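PDB 3EEF: N-carbamoylsarcosine amidase related protein from Thermoplasma acidophilum, which binds a zinc ion and probably hydrolyses an amide-type carbon-nitrogen bond, as an N-carbamoylsarcosine amidase would. Local coordinates for residues L5-M10 with V45-D50; S51-D56 with E89-S94. One frame throughout, in Å; residues are numbered along the deposited sequence.

Contact 1: L5-M10 with V45-D50; sequences LVVVDM and VVYVND. With ZN (zinc ion), chain C.
V7 sets its CG2 methyl over one face of the Y47 ring and its CB close to the ring atom CD1 of Y47, the two side chains running side by side. Two further flat groups are the carboxylates of D9 and D50, inclined at 64° to each other. D9 OD1 takes the backbone N-H of D50 nearly end-on to its own C-O bond, with OD1 and D50 N 2.7 Å apart and an almost straight hydrogen bond (177°). The torsion that swings D9 CG beside its own backbone N (chi1 -78°) brings this oxygen across to the neighbouring strand. D50 OD2 binds the zinc ion at 2.0 Å, while D50 OD1 is held in a salt bridge by K90. If an alanine stood at D9, the N-H of D50 would probably lose its acceptor, and the zinc ligand would be less firmly placed.

Behind these acids the strands run parallel. V46 N donates to L5 O and V7 N to V46 O; V48 N then reaches V7 O, and D9 N bonds V48 O at 3.0 Å. On the face opposite Y47, V48 CG2 packs against V6 CG1 at 3.7 Å and also meets V8 CG2. A water donates to V7 O and N49 OD1 and accepts from M10 N at 3.0 Å, bridging the strands where the chain turns away after V8.

These two strands are neighbours in the parallel sheet of the isochorismatase-like alpha/beta fold, where D50, at the C-terminal end of its strand, supplies a zinc ligand and D9, just past the end of the other, holds its backbone.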
# COMPACT_ATOMS: atom_id res chain seq x y z
N LEU A 5 6.99 18.94 -7.92
CA LEU A 5 8.25 19.00 -7.18
C LEU A 5 8.05 18.40 -5.79
O LEU A 5 7.14 18.80 -5.07
CB LEU A 5 8.77 20.43 -7.10
CG LEU A 5 10.03 20.67 -6.29
CD1 LEU A 5 11.30 20.12 -7.03
CD2 LEU A 5 10.11 22.16 -5.97
N VAL A 6 8.88 17.42 -5.45
CA VAL A 6 8.85 16.77 -4.15
C VAL A 6 10.12 17.18 -3.42
O VAL A 6 11.21 16.90 -3.91
CB VAL A 6 8.73 15.23 -4.25
CG1 VAL A 6 8.71 14.59 -2.88
CG2 VAL A 6 7.48 14.85 -5.01
N VAL A 7 9.96 17.88 -2.29
CA VAL A 7 11.07 18.45 -1.54
C VAL A 7 11.31 17.62 -0.30
O VAL A 7 10.54 17.72 0.68
CB VAL A 7 10.81 19.91 -1.10
CG1 VAL A 7 12.06 20.46 -0.50
CG2 VAL A 7 10.35 20.82 -2.29
N VAL A 8 12.37 16.81 -0.32
CA VAL A 8 12.57 15.79 0.73
C VAL A 8 13.42 16.25 1.95
O VAL A 8 14.58 16.57 1.79
CB VAL A 8 13.21 14.49 0.13
CG1 VAL A 8 13.26 13.38 1.21
CG2 VAL A 8 12.42 14.03 -1.16
N ASP A 9 12.81 16.29 3.14
CA ASP A 9 13.55 16.49 4.41
C ASP A 9 14.43 17.73 4.52
O ASP A 9 15.49 17.71 5.18
CB ASP A 9 14.38 15.23 4.77
CG ASP A 9 13.52 14.10 5.35
OD1 ASP A 9 12.55 14.38 6.11
OD2 ASP A 9 13.84 12.92 5.05
N MSE A 10 14.00 18.83 3.93
CA MSE A 10 14.74 20.07 4.08
C MSE A 10 14.34 20.68 5.42
O MSE A 10 13.65 21.70 5.46
CB MSE A 10 14.46 21.04 2.92
CG MSE A 10 14.97 20.56 1.56
SE MSE A 10 16.90 20.50 1.42
CE MSE A 10 17.30 22.39 1.07
N VAL A 45 3.89 21.71 -5.52
CA VAL A 45 5.09 21.60 -4.70
C VAL A 45 4.69 20.89 -3.42
O VAL A 45 3.74 21.31 -2.75
CB VAL A 45 5.63 22.96 -4.35
CG1 VAL A 45 6.71 22.84 -3.23
CG2 VAL A 45 6.18 23.65 -5.62
N VAL A 46 5.38 19.80 -3.11
CA VAL A 46 5.06 18.97 -1.97
C VAL A 46 6.28 18.74 -1.07
O VAL A 46 7.26 18.15 -1.50
CB VAL A 46 4.55 17.59 -2.44
CG1 VAL A 46 4.17 16.73 -1.22
CG2 VAL A 46 3.37 17.75 -3.43
N TYR A 47 6.19 19.18 0.17
CA TYR A 47 7.22 18.94 1.13
C TYR A 47 6.88 17.65 1.85
O TYR A 47 5.76 17.48 2.32
CB TYR A 47 7.31 20.08 2.16
CG TYR A 47 7.74 21.44 1.61
CD1 TYR A 47 9.04 21.91 1.78
CD2 TYR A 47 6.84 22.25 0.93
CE1 TYR A 47 9.42 23.16 1.30
CE2 TYR A 47 7.22 23.50 0.43
CZ TYR A 47 8.50 23.95 0.62
OH TYR A 47 8.86 25.19 0.14
N VAL A 48 7.86 16.75 1.93
CA VAL A 48 7.72 15.51 2.67
C VAL A 48 8.82 15.49 3.76
O VAL A 48 9.98 15.38 3.44
CB VAL A 48 7.76 14.27 1.73
CG1 VAL A 48 6.55 14.20 0.86
CG2 VAL A 48 8.95 14.32 0.81
N ASN A 49 8.42 15.58 5.03
CA ASN A 49 9.32 15.75 6.18
C ASN A 49 9.17 14.69 7.23
O ASN A 49 8.06 14.41 7.70
CB ASN A 49 9.02 17.08 6.85
CG ASN A 49 8.96 18.19 5.87
OD1 ASN A 49 9.90 18.37 5.09
ND2 ASN A 49 7.87 18.94 5.86
N ASP A 50 10.28 14.08 7.61
CA ASP A 50 10.30 13.24 8.80
C ASP A 50 9.56 13.90 9.95
O ASP A 50 9.74 15.10 10.21
CB ASP A 50 11.73 12.88 9.20
CG ASP A 50 12.27 11.65 8.45
OD1 ASP A 50 11.50 11.02 7.68
OD2 ASP A 50 13.44 11.29 8.68
ZN ZN C . 14.09 9.59 9.58
O HOH W 1 11.16 19.08 2.86

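Contact 2: S51-D56 with E89-S94; sequences SHYPDD and EKHAYS. With ZN (zinc ion), chain C.
S51 N donates to K90 O at 2.9 Å, extending the pairing of strands 45-50 and 86-90 by one residue beyond the end of the former, before the 51-56 segment folds into a type I turn from Y53 to D56. That turn brings D56 back to H91 and H52, and its OD2 accepts three N-H groups. H91 ND1 comes to the syn lone pair of D56 OD2, 2.6 Å away, with the carboxylate turned 88° from the imidazole. H52 ND1 takes the anti lone pair of the same oxygen at 2.9 Å, and Y53 N approaches it from well above the carboxylate plane. Being gripped through ND1 fixes the rotation of the H52 ring, whose NE2 binds the zinc ion at 2.2 Å. The carbonyl oxygen of H91 lies at the edge of this ring, near CE1.

H91 CG stands beside its own backbone N (chi1 -72°), and the ring extends over Y53: its CE1 sits above the centre of the phenol ring, 3.4 Å from Y53 CE2, with the two planes inclined at 37°. A water bridges H91 NE2 and E89 OE1. S51 OG donates to E89 OE1 at 2.8 Å from above the carboxylate plane, and K68 forms a salt bridge to the same oxygen. K90 turns away from 51-56; its NZ donates to A92 O at 2.7 Å and to Y93 O, and also forms a salt bridge with D50. Y86 of a neighbouring subunit meets the Y53 ring edge-to-face.

D56 thus acts as a second-shell carboxylate that orients H52, and H91 in turn holds D56; H52 completes the zinc site of this isochorismatase-like domain with D50, E58 and H65.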
# COMPACT_ATOMS: atom_id res chain seq x y z
N SER A 51 8.68 13.16 10.60
CA SER A 51 7.93 13.65 11.76
C SER A 51 7.73 12.44 12.68
O SER A 51 6.62 11.95 12.85
CB SER A 51 6.59 14.27 11.29
OG SER A 51 5.76 14.71 12.36
N HIS A 52 8.85 11.97 13.24
CA HIS A 52 8.95 10.63 13.82
C HIS A 52 8.38 10.52 15.22
O HIS A 52 8.38 11.48 15.97
CB HIS A 52 10.41 10.18 13.89
CG HIS A 52 11.00 9.80 12.56
ND1 HIS A 52 10.56 8.70 11.84
CD2 HIS A 52 12.03 10.33 11.85
CE1 HIS A 52 11.28 8.60 10.73
NE2 HIS A 52 12.19 9.56 10.72
N TYR A 53 7.83 9.33 15.49
CA TYR A 53 7.49 8.87 16.81
C TYR A 53 8.68 8.06 17.35
O TYR A 53 9.45 7.46 16.58
CB TYR A 53 6.28 7.92 16.82
CG TYR A 53 4.99 8.39 16.20
CD1 TYR A 53 4.47 9.66 16.46
CD2 TYR A 53 4.25 7.54 15.37
CE1 TYR A 53 3.25 10.08 15.88
CE2 TYR A 53 3.05 7.93 14.81
CZ TYR A 53 2.55 9.19 15.06
OH TYR A 53 1.36 9.53 14.46
N PRO A 54 8.79 7.96 18.67
CA PRO A 54 9.87 7.22 19.30
C PRO A 54 10.00 5.79 18.81
O PRO A 54 11.10 5.25 18.80
CB PRO A 54 9.48 7.24 20.78
CG PRO A 54 8.70 8.54 20.93
CD PRO A 54 7.95 8.68 19.66
N ASP A 55 8.90 5.19 18.40
CA ASP A 55 8.91 3.78 18.03
C ASP A 55 8.79 3.53 16.51
O ASP A 55 8.59 2.38 16.09
CB ASP A 55 7.81 3.00 18.82
CG ASP A 55 6.40 3.57 18.63
OD1 ASP A 55 6.21 4.53 17.84
OD2 ASP A 55 5.47 3.04 19.30
N ASP A 56 8.96 4.57 15.69
CA ASP A 56 9.13 4.34 14.26
C ASP A 56 10.28 3.34 14.03
O ASP A 56 11.29 3.37 14.71
CB ASP A 56 9.35 5.64 13.51
CG ASP A 56 8.08 6.46 13.37
OD1 ASP A 56 6.99 5.92 13.60
OD2 ASP A 56 8.18 7.63 13.03
N GLU A 89 3.78 14.87 6.57
CA GLU A 89 4.59 14.24 7.60
C GLU A 89 4.81 12.83 7.14
O GLU A 89 3.88 12.17 6.70
CB GLU A 89 3.88 14.24 8.95
CG GLU A 89 3.75 15.61 9.62
CD GLU A 89 2.81 15.57 10.80
OE1 GLU A 89 3.05 14.77 11.71
OE2 GLU A 89 1.81 16.32 10.81
N LYS A 90 6.05 12.35 7.26
CA LYS A 90 6.38 10.97 6.94
C LYS A 90 7.10 10.30 8.12
O LYS A 90 7.75 10.97 8.92
CB LYS A 90 7.20 10.90 5.66
CG LYS A 90 8.65 11.42 5.75
CD LYS A 90 9.38 11.17 4.42
CE LYS A 90 10.82 11.56 4.48
NZ LYS A 90 11.72 10.48 5.04
N HIS A 91 7.00 8.97 8.20
CA HIS A 91 7.59 8.19 9.28
C HIS A 91 8.65 7.15 8.85
O HIS A 91 9.16 6.41 9.69
CB HIS A 91 6.46 7.48 10.04
CG HIS A 91 5.64 8.43 10.86
ND1 HIS A 91 5.94 8.71 12.18
CD2 HIS A 91 4.57 9.20 10.54
CE1 HIS A 91 5.08 9.60 12.64
NE2 HIS A 91 4.24 9.91 11.66
N ALA A 92 8.97 7.13 7.55
CA ALA A 92 9.96 6.22 6.95
C ALA A 92 10.70 6.95 5.84
O ALA A 92 10.40 8.13 5.51
CB ALA A 92 9.28 4.95 6.40
N TYR A 93 11.71 6.29 5.29
CA TYR A 93 12.62 6.99 4.35
C TYR A 93 11.86 7.55 3.14
O TYR A 93 12.01 8.73 2.81
CB TYR A 93 13.73 6.06 3.86
CG TYR A 93 14.65 5.53 4.95
CD1 TYR A 93 15.10 6.34 6.00
CD2 TYR A 93 15.13 4.23 4.89
CE1 TYR A 93 15.96 5.85 6.95
CE2 TYR A 93 15.99 3.73 5.85
CZ TYR A 93 16.41 4.54 6.87
OH TYR A 93 17.25 4.00 7.83
N SER A 94 11.05 6.69 2.50
CA SER A 94 10.27 7.10 1.35
C SER A 94 9.15 8.08 1.67
O SER A 94 8.35 7.84 2.58
CB SER A 94 9.64 5.89 0.66
OG SER A 94 8.82 6.33 -0.40
ZN ZN C . 14.09 9.59 9.58
O HOH W 2 2.04 11.81 11.96

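Contact 1 lies near the centre of the chain and contact 2 at the C-terminal ends of strands 45-50 and 86-90 of the same sheet, the centres of the two contacts about 14 Å apart. Strand 45-50 belongs to the first, and its continuation, 51-56, to the second. K90 ties them together: its backbone N probably bonds N49 O (2.9 Å), and its NZ forms a salt bridge with D50 OD1 (2.7 Å). The two contacts supply D50 and H52, half of the four zinc ligands. K90 also touches C123 of helix 123-133 and makes a long, weak ion pair with D9, a grouping consistent with the Asp-Lys-Cys catalytic triad of cysteine hydrolases in this family.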